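Local coordinates for protein possible galactose mutarotase (Streptomyces platensis subsp. rosaceus, PDB 4RNL) that is of unproven function but probably interconverts the alpha and beta anomers of an aldose sugar such as galactose, at residues L16-W25 and R37-Q46; A86-F94 and L103-S111. All blocks are in the same frame, centred on the assembly; numbering follows the deposited sequence.

Overall arrangement
Interaction 1 (16-25 with 37-46) closes before interaction 2 (86-94 with 103-111) opens, so the two follow one another in the chain. Their centres lie 26 Å apart, their nearest atoms are about 12 Å apart, and no atoms touch. Interaction 1 belongs to the antiparallel sheet that runs 7-15, 21-28, 35-39, 45-51, 57-59. Interaction 2 uses the two-strand pair 88-89 with 111-112 and the loop after strand 99-102. They share no sheet: the first contact joins neighbouring strands 21-28 and 35-39 of its sheet, while the second folds a loop-rich region in which R88, and more weakly N87, bind a glycerol probably taken from the crystallisation liquor.

Interaction 1 (L16-W25 and R37-Q46); sequences LDDGTRVDRW and RVLTYGGIVQ
R24 and L39 form a non-hydrogen-bonded antiparallel pair, and W25 and V38 the hydrogen-bonded pair beside it; the short strand axes run at 161°. W25 N reaches V38 O at 2.7 Å and nearly straight (178°), and V38 N returns a bond to W25 O. One step on, the strand 37-39 has ended, yet T40 keeps the pairing: its N binds D23 O, and its side-chain OG1 accepts from D23 N at 3.0 Å. The T40 chi1 of 58° sets OG1 between its own backbone N and carbonyl carbon, where it meets D23 N. A water on the exposed R21 side bridges R21 O and T40 OG1.

Packing is close at the L16 end. L16 CD2 sits over the centre of the Y41 ring, 3.9 Å from the centroid in a CH-pi contact, while V22 CG1 presses on Y41 CB at 3.7 Å. The R24 end is polar and only partly buried. R24 NH1 gives Q46 OE1 a 2.8 Å bond in the guanidinium plane, and R37 CD lies over one face of the R24 guanidinium, toward its rim, although R37 NE, a like charge, stands 4.2 Å from R24 NH1.

Strand 7-15 flanks the hairpin, with F13 touching R24 and L39. Helix 67-72 lies against V22 and Y41 through L67, and A126 of strand 125-129 meets W25 and T40.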
loop_
_atom_site.group_PDB
_atom_site.type_symbol
_atom_site.label_atom_id
_atom_site.label_comp_id
_atom_site.label_asym_id
_atom_site.label_seq_id
_atom_site.Cartn_x
_atom_site.Cartn_y
_atom_site.Cartn_z
ATOM N N LEU A 16 11.990 4.357 18.487
ATOM C CA LEU A 16 12.265 2.954 18.203
ATOM C C LEU A 16 13.216 2.416 19.256
ATOM O O LEU A 16 13.778 3.181 20.045
ATOM C CB LEU A 16 12.859 2.783 16.797
ATOM C CG LEU A 16 11.951 3.208 15.639
ATOM C CD1 LEU A 16 12.655 3.033 14.303
ATOM C CD2 LEU A 16 10.639 2.431 15.671
ATOM N N ASP A 17 13.390 1.099 19.281
ATOM C CA ASP A 17 14.281 0.481 20.253
ATOM C C ASP A 17 15.687 1.081 20.199
ATOM O O ASP A 17 16.301 1.301 21.242
ATOM C CB ASP A 17 14.322 -1.042 20.075
ATOM C CG ASP A 17 13.039 -1.720 20.538
ATOM O OD1 ASP A 17 12.264 -1.079 21.287
ATOM O OD2 ASP A 17 12.815 -2.893 20.161
ATOM N N ASP A 18 16.177 1.391 18.998
ATOM C CA ASP A 18 17.526 1.959 18.866
ATOM C C ASP A 18 17.606 3.442 19.228
ATOM O O ASP A 18 18.678 4.051 19.163
ATOM C CB ASP A 18 18.122 1.705 17.470
ATOM C CG ASP A 18 17.458 2.524 16.370
ATOM O OD1 ASP A 18 16.561 3.347 16.653
ATOM O OD2 ASP A 18 17.859 2.353 15.196
ATOM N N GLY A 19 16.467 4.027 19.582
ATOM C CA GLY A 19 16.449 5.393 20.065
ATOM C C GLY A 19 16.046 6.395 19.006
ATOM O O GLY A 19 15.930 7.584 19.287
ATOM N N THR A 20 15.821 5.921 17.786
ATOM C CA THR A 20 15.455 6.829 16.705
ATOM C C THR A 20 14.081 7.438 16.953
ATOM O O THR A 20 13.110 6.721 17.163
ATOM C CB THR A 20 15.424 6.122 15.347
ATOM O OG1 THR A 20 16.667 5.447 15.136
ATOM C CG2 THR A 20 15.210 7.143 14.238
ATOM N N ARG A 21 13.997 8.763 16.923
ATOM C CA ARG A 21 12.722 9.432 17.158
ATOM C C ARG A 21 11.775 9.319 15.965
ATOM O O ARG A 21 12.192 9.407 14.813
ATOM C CB ARG A 21 12.953 10.897 17.529
ATOM C CG ARG A 21 13.541 11.067 18.919
ATOM C CD ARG A 21 13.551 12.524 19.341
ATOM N NE ARG A 21 14.711 13.241 18.820
ATOM C CZ ARG A 21 14.953 14.528 19.046
ATOM N NH1 ARG A 21 14.107 15.242 19.781
ATOM N NH2 ARG A 21 16.038 15.104 18.540
ATOM N N VAL A 22 10.499 9.115 16.261
ATOM C CA VAL A 22 9.465 8.998 15.242
ATOM C C VAL A 22 8.409 10.069 15.511
ATOM O O VAL A 22 8.029 10.287 16.657
ATOM C CB VAL A 22 8.808 7.595 15.293
ATOM C CG1 VAL A 22 7.628 7.503 14.315
ATOM C CG2 VAL A 22 9.850 6.513 15.007
ATOM N N ASP A 23 7.969 10.753 14.457
ATOM C CA ASP A 23 6.922 11.767 14.569
ATOM C C ASP A 23 5.624 11.271 13.944
ATOM O O ASP A 23 5.643 10.430 13.046
ATOM C CB ASP A 23 7.339 13.054 13.849
ATOM C CG ASP A 23 8.301 13.897 14.648
ATOM O OD1 ASP A 23 8.405 13.712 15.883
ATOM O OD2 ASP A 23 8.945 14.776 14.032
ATOM N N ARG A 24 4.498 11.795 14.425
ATOM C CA ARG A 24 3.197 11.526 13.803
ATOM C C ARG A 24 2.629 12.813 13.212
ATOM O O ARG A 24 2.502 13.820 13.906
ATOM C CB ARG A 24 2.203 10.916 14.802
ATOM C CG ARG A 24 0.840 10.599 14.170
ATOM C CD ARG A 24 -0.019 9.701 15.040
ATOM N NE ARG A 24 -0.423 10.352 16.288
ATOM C CZ ARG A 24 -1.301 9.843 17.148
ATOM N NH1 ARG A 24 -1.863 8.669 16.900
ATOM N NH2 ARG A 24 -1.615 10.505 18.259
ATOM N N TRP A 25 2.306 12.785 11.925
ATOM C CA TRP A 25 1.731 13.949 11.257
ATOM C C TRP A 25 0.236 13.748 11.113
ATOM O O TRP A 25 -0.217 12.679 10.689
ATOM C CB TRP A 25 2.372 14.123 9.881
ATOM C CG TRP A 25 3.796 14.607 9.958
ATOM C CD1 TRP A 25 4.903 13.870 10.291
ATOM C CD2 TRP A 25 4.262 15.939 9.700
ATOM N NE1 TRP A 25 6.030 14.669 10.246
ATOM C CE2 TRP A 25 5.661 15.938 9.893
ATOM C CE3 TRP A 25 3.629 17.131 9.333
ATOM C CZ2 TRP A 25 6.437 17.091 9.728
ATOM C CZ3 TRP A 25 4.402 18.269 9.162
ATOM C CH2 TRP A 25 5.792 18.240 9.361
ATOM N N ARG A 37 -3.556 10.140 9.811
ATOM C CA ARG A 37 -2.306 10.315 10.545
ATOM C C ARG A 37 -1.216 9.467 9.905
ATOM O O ARG A 37 -1.451 8.302 9.578
ATOM C CB ARG A 37 -2.488 9.934 12.015
ATOM C CG ARG A 37 -3.548 10.757 12.735
ATOM C CD ARG A 37 -3.563 10.452 14.226
ATOM N NE ARG A 37 -4.607 11.206 14.918
ATOM C CZ ARG A 37 -5.719 10.665 15.405
ATOM N NH1 ARG A 37 -5.929 9.358 15.288
ATOM N NH2 ARG A 37 -6.619 11.427 16.015
ATOM N N VAL A 38 -0.036 10.058 9.735
ATOM C CA VAL A 38 1.076 9.427 9.028
ATOM C C VAL A 38 2.326 9.465 9.908
ATOM O O VAL A 38 2.650 10.504 10.502
ATOM C CB VAL A 38 1.380 10.153 7.701
ATOM C CG1 VAL A 38 2.550 9.493 6.981
ATOM C CG2 VAL A 38 0.144 10.164 6.788
ATOM N N LEU A 39 3.017 8.334 10.002
ATOM C CA LEU A 39 4.213 8.239 10.846
ATOM C C LEU A 39 5.468 8.381 10.011
ATOM O O LEU A 39 5.505 7.919 8.870
ATOM C CB LEU A 39 4.261 6.889 11.556
ATOM C CG LEU A 39 2.996 6.398 12.256
ATOM C CD1 LEU A 39 3.297 5.062 12.911
ATOM C CD2 LEU A 39 2.499 7.416 13.287
ATOM N N THR A 40 6.513 8.990 10.571
ATOM C CA THR A 40 7.794 9.040 9.861
ATOM C C THR A 40 8.450 7.658 9.839
ATOM O O THR A 40 9.360 7.404 9.046
ATOM C CB THR A 40 8.766 10.065 10.458
ATOM O OG1 THR A 40 9.001 9.759 11.839
ATOM C CG2 THR A 40 8.201 11.471 10.336
ATOM N N TYR A 41 7.996 6.764 10.713
ATOM C CA TYR A 41 8.467 5.374 10.657
ATOM C C TYR A 41 7.719 4.637 9.561
ATOM O O TYR A 41 6.494 4.505 9.625
ATOM C CB TYR A 41 8.229 4.667 11.997
ATOM C CG TYR A 41 8.649 3.205 12.043
ATOM C CD1 TYR A 41 9.967 2.826 11.801
ATOM C CD2 TYR A 41 7.733 2.209 12.369
ATOM C CE1 TYR A 41 10.352 1.494 11.864
ATOM C CE2 TYR A 41 8.109 0.875 12.433
ATOM C CZ TYR A 41 9.418 0.524 12.174
ATOM O OH TYR A 41 9.803 -0.803 12.240
ATOM N N GLY A 42 8.453 4.174 8.551
ATOM C CA GLY A 42 7.882 3.352 7.500
ATOM C C GLY A 42 6.782 4.022 6.703
ATOM O O GLY A 42 6.008 3.345 6.018
ATOM N N GLY A 43 6.707 5.347 6.787
ATOM C CA GLY A 43 5.685 6.115 6.088
ATOM C C GLY A 43 4.290 5.614 6.403
ATOM O O GLY A 43 3.370 5.727 5.592
ATOM N N ILE A 44 4.138 5.059 7.597
ATOM C CA ILE A 44 2.933 4.312 7.941
ATOM C C ILE A 44 1.702 5.211 8.053
ATOM O O ILE A 44 1.713 6.220 8.749
ATOM C CB ILE A 44 3.141 3.530 9.260
ATOM C CG1 ILE A 44 4.000 2.286 8.998
ATOM C CG2 ILE A 44 1.804 3.087 9.846
ATOM C CD1 ILE A 44 4.699 1.763 10.260
ATOM N N VAL A 45 0.640 4.845 7.349
ATOM C CA VAL A 45 -0.644 5.491 7.559
ATOM C C VAL A 45 -1.259 4.818 8.783
ATOM O O VAL A 45 -1.768 3.690 8.709
ATOM C CB VAL A 45 -1.559 5.336 6.320
ATOM C CG1 VAL A 45 -2.929 5.954 6.586
ATOM C CG2 VAL A 45 -0.908 5.990 5.101
ATOM N N GLN A 46 -1.192 5.505 9.916
ATOM C CA GLN A 46 -1.601 4.919 11.190
ATOM C C GLN A 46 -3.113 4.882 11.337
ATOM O O GLN A 46 -3.675 3.889 11.814
ATOM C CB GLN A 46 -1.007 5.698 12.364
ATOM C CG GLN A 46 -1.157 4.955 13.678
ATOM C CD GLN A 46 -1.715 5.834 14.761
ATOM O OE1 GLN A 46 -1.808 7.052 14.596
ATOM N NE2 GLN A 46 -2.099 5.228 15.877
HETATM O O HOH W 1 11.134 11.028 12.719
#

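Interaction 2 (A86-F94 and L103-S111); sequences ANRIAGASF and LTPNNGRHS
With CG anti to its carbonyl carbon (chi1 -64°) and the chain extended to NE, R88 reaches N107, whose own CG is anti to the backbone N. R88 NE donates to N107 OD1 at 2.7 Å, with the oxygen near the guanidinium plane but the donor tilted 31° from the amide carbonyl plane. A water is shared by R88 NH2, weakly, and N107 ND2. A methionine here, lacking the guanidinium, would probably leave N107 OD1 without its donor and free the N107 amide to turn.

Behind this polar pair, I89 and S111 form an antiparallel hydrogen-bonded pair: I89 N to S111 O is 2.9 Å, and I89 O accepts from both S111 N and A92 N. H110 turns its ring edge to the next bend, where ND1 accepts from G91 N at 3.0 Å (176°), while NE2 is bonded to T213 OG1.

The apolar side is built on L103. Its CD1 meets I89 CD1 at 3.6 Å and the edge of the F94 ring, and its N donates to A92 O at 2.8 Å. A92 CB packs against P105 CB at 4.1 Å.

A type II' turn from N107 to H110, with a classic beta bulge where N106 and N107 both face H110, leads the chain into the short strand pair 88-89 with 111-112; the glycerol held by R88 NH2 and weakly by N87 ND2, though probably from the crystallisation liquor, may mark a pocket.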
loop_
_atom_site.group_PDB
_atom_site.type_symbol
_atom_site.label_atom_id
_atom_site.label_comp_id
_atom_site.label_asym_id
_atom_site.label_seq_id
_atom_site.Cartn_x
_atom_site.Cartn_y
_atom_site.Cartn_z
ATOM N N ALA A 86 7.906 -3.636 -4.022
ATOM C CA ALA A 86 6.717 -4.162 -3.351
ATOM C C ALA A 86 6.365 -5.526 -3.921
ATOM O O ALA A 86 6.473 -5.754 -5.130
ATOM C CB ALA A 86 5.544 -3.214 -3.501
ATOM N N ASN A 87 5.901 -6.404 -3.041
ATOM C CA ASN A 87 5.628 -7.805 -3.367
ATOM C C ASN A 87 6.894 -8.635 -3.620
ATOM O O ASN A 87 7.966 -8.317 -3.094
ATOM C CB ASN A 87 4.602 -7.943 -4.497
ATOM C CG ASN A 87 3.694 -9.131 -4.296
ATOM O OD1 ASN A 87 3.998 -10.227 -4.754
ATOM N ND2 ASN A 87 2.594 -8.931 -3.562
ATOM N N ARG A 88 6.776 -9.695 -4.412
ATOM C CA ARG A 88 7.791 -10.744 -4.407
ATOM C C ARG A 88 8.721 -10.734 -5.607
ATOM O O ARG A 88 8.304 -10.454 -6.734
ATOM C CB ARG A 88 7.117 -12.121 -4.296
ATOM C CG ARG A 88 6.367 -12.318 -2.999
ATOM C CD ARG A 88 5.679 -13.670 -2.906
ATOM N NE ARG A 88 5.189 -13.862 -1.538
ATOM C CZ ARG A 88 4.037 -13.378 -1.087
ATOM N NH1 ARG A 88 3.237 -12.703 -1.903
ATOM N NH2 ARG A 88 3.681 -13.567 0.180
ATOM N N ILE A 89 9.984 -11.057 -5.348
ATOM C CA ILE A 89 10.950 -11.342 -6.403
ATOM C C ILE A 89 11.385 -12.782 -6.206
ATOM O O ILE A 89 11.923 -13.143 -5.154
ATOM C CB ILE A 89 12.165 -10.399 -6.324
ATOM C CG1 ILE A 89 11.725 -8.957 -6.592
ATOM C CG2 ILE A 89 13.262 -10.838 -7.322
ATOM C CD1 ILE A 89 12.834 -7.905 -6.364
ATOM N N ALA A 90 11.122 -13.611 -7.207
ATOM C CA ALA A 90 11.357 -15.046 -7.092
ATOM C C ALA A 90 12.824 -15.364 -6.806
ATOM O O ALA A 90 13.730 -14.823 -7.450
ATOM C CB ALA A 90 10.882 -15.757 -8.350
ATOM N N GLY A 91 13.047 -16.229 -5.822
ATOM C CA GLY A 91 14.380 -16.721 -5.507
ATOM C C GLY A 91 15.291 -15.683 -4.883
ATOM O O GLY A 91 16.497 -15.919 -4.749
ATOM N N ALA A 92 14.718 -14.541 -4.507
ATOM C CA ALA A 92 15.482 -13.431 -3.938
ATOM C C ALA A 92 16.656 -13.077 -4.841
ATOM O O ALA A 92 17.764 -12.814 -4.365
ATOM C CB ALA A 92 15.976 -13.775 -2.530
ATOM N N SER A 93 16.406 -13.074 -6.147
ATOM C CA SER A 93 17.459 -12.813 -7.117
ATOM C C SER A 93 16.863 -12.319 -8.427
ATOM O O SER A 93 15.765 -12.729 -8.804
ATOM C CB SER A 93 18.247 -14.095 -7.378
ATOM O OG SER A 93 19.338 -13.843 -8.239
ATOM N N PHE A 94 17.587 -11.443 -9.124
ATOM C CA PHE A 94 17.197 -11.034 -10.476
ATOM C C PHE A 94 18.413 -10.544 -11.256
ATOM O O PHE A 94 19.464 -10.286 -10.673
ATOM C CB PHE A 94 16.082 -9.971 -10.453
ATOM C CG PHE A 94 16.489 -8.660 -9.827
ATOM C CD1 PHE A 94 16.452 -8.489 -8.453
ATOM C CD2 PHE A 94 16.896 -7.594 -10.620
ATOM C CE1 PHE A 94 16.813 -7.277 -7.879
ATOM C CE2 PHE A 94 17.265 -6.379 -10.054
ATOM C CZ PHE A 94 17.224 -6.222 -8.683
ATOM N N LEU A 103 19.363 -10.866 -3.204
ATOM C CA LEU A 103 18.590 -10.238 -2.140
ATOM C C LEU A 103 18.476 -11.194 -0.949
ATOM O O LEU A 103 18.793 -12.382 -1.062
ATOM C CB LEU A 103 17.196 -9.847 -2.654
ATOM C CG LEU A 103 17.160 -9.105 -3.999
ATOM C CD1 LEU A 103 15.736 -9.000 -4.523
ATOM C CD2 LEU A 103 17.786 -7.712 -3.892
ATOM N N THR A 104 18.045 -10.672 0.191
ATOM C CA THR A 104 17.834 -11.499 1.378
ATOM C C THR A 104 16.527 -12.269 1.235
ATOM O O THR A 104 15.476 -11.672 0.985
ATOM C CB THR A 104 17.760 -10.636 2.639
ATOM O OG1 THR A 104 19.005 -9.950 2.808
ATOM C CG2 THR A 104 17.476 -11.499 3.881
ATOM N N PRO A 105 16.583 -13.600 1.387
ATOM C CA PRO A 105 15.344 -14.376 1.270
ATOM C C PRO A 105 14.526 -14.283 2.553
ATOM O O PRO A 105 14.708 -15.106 3.453
ATOM C CB PRO A 105 15.848 -15.808 1.053
ATOM C CG PRO A 105 17.189 -15.845 1.753
ATOM C CD PRO A 105 17.765 -14.447 1.639
ATOM N N ASN A 106 13.644 -13.293 2.639
ATOM C CA ASN A 106 12.833 -13.098 3.843
ATOM C C ASN A 106 11.435 -13.712 3.744
ATOM O O ASN A 106 10.635 -13.612 4.674
ATOM C CB ASN A 106 12.735 -11.608 4.196
ATOM C CG ASN A 106 11.984 -10.810 3.151
ATOM O OD1 ASN A 106 12.011 -11.144 1.965
ATOM N ND2 ASN A 106 11.294 -9.756 3.588
ATOM N N ASN A 107 11.144 -14.358 2.621
ATOM C CA ASN A 107 9.845 -15.000 2.423
ATOM C C ASN A 107 10.054 -16.372 1.798
ATOM O O ASN A 107 9.906 -16.544 0.583
ATOM C CB ASN A 107 8.958 -14.107 1.545
ATOM C CG ASN A 107 7.597 -14.724 1.245
ATOM O OD1 ASN A 107 7.156 -14.738 0.097
ATOM N ND2 ASN A 107 6.932 -15.231 2.272
ATOM N N GLY A 108 10.410 -17.350 2.626
ATOM C CA GLY A 108 10.867 -18.628 2.106
ATOM C C GLY A 108 12.087 -18.381 1.238
ATOM O O GLY A 108 13.058 -17.770 1.686
ATOM N N ARG A 109 12.037 -18.825 -0.013
ATOM C CA ARG A 109 13.175 -18.659 -0.908
ATOM C C ARG A 109 13.183 -17.289 -1.565
ATOM O O ARG A 109 14.167 -16.910 -2.203
ATOM C CB ARG A 109 13.163 -19.741 -1.993
ATOM C CG ARG A 109 13.532 -21.123 -1.489
ATOM C CD ARG A 109 13.328 -22.174 -2.565
ATOM N NE ARG A 109 12.635 -23.345 -2.031
ATOM C CZ ARG A 109 13.136 -24.575 -2.000
ATOM N NH1 ARG A 109 14.343 -24.818 -2.491
ATOM N NH2 ARG A 109 12.420 -25.566 -1.485
ATOM N N HIS A 110 12.087 -16.554 -1.403
ATOM C CA HIS A 110 11.869 -15.327 -2.157
ATOM C C HIS A 110 12.179 -14.075 -1.348
ATOM O O HIS A 110 12.269 -14.115 -0.122
ATOM C CB HIS A 110 10.414 -15.253 -2.641
ATOM C CG HIS A 110 9.940 -16.500 -3.317
ATOM N ND1 HIS A 110 10.666 -17.132 -4.301
ATOM C CD2 HIS A 110 8.808 -17.225 -3.159
ATOM C CE1 HIS A 110 10.010 -18.203 -4.714
ATOM N NE2 HIS A 110 8.878 -18.281 -4.034
ATOM N N SER A 111 12.333 -12.960 -2.053
ATOM C CA SER A 111 12.382 -11.647 -1.419
ATOM C C SER A 111 10.996 -11.012 -1.442
ATOM O O SER A 111 10.320 -11.028 -2.479
ATOM C CB SER A 111 13.374 -10.753 -2.165
ATOM O OG SER A 111 13.141 -9.388 -1.858
HETATM O O HOH W 2 11.203 -7.445 -2.599
HETATM O O HOH W 3 3.714 -15.382 2.495
#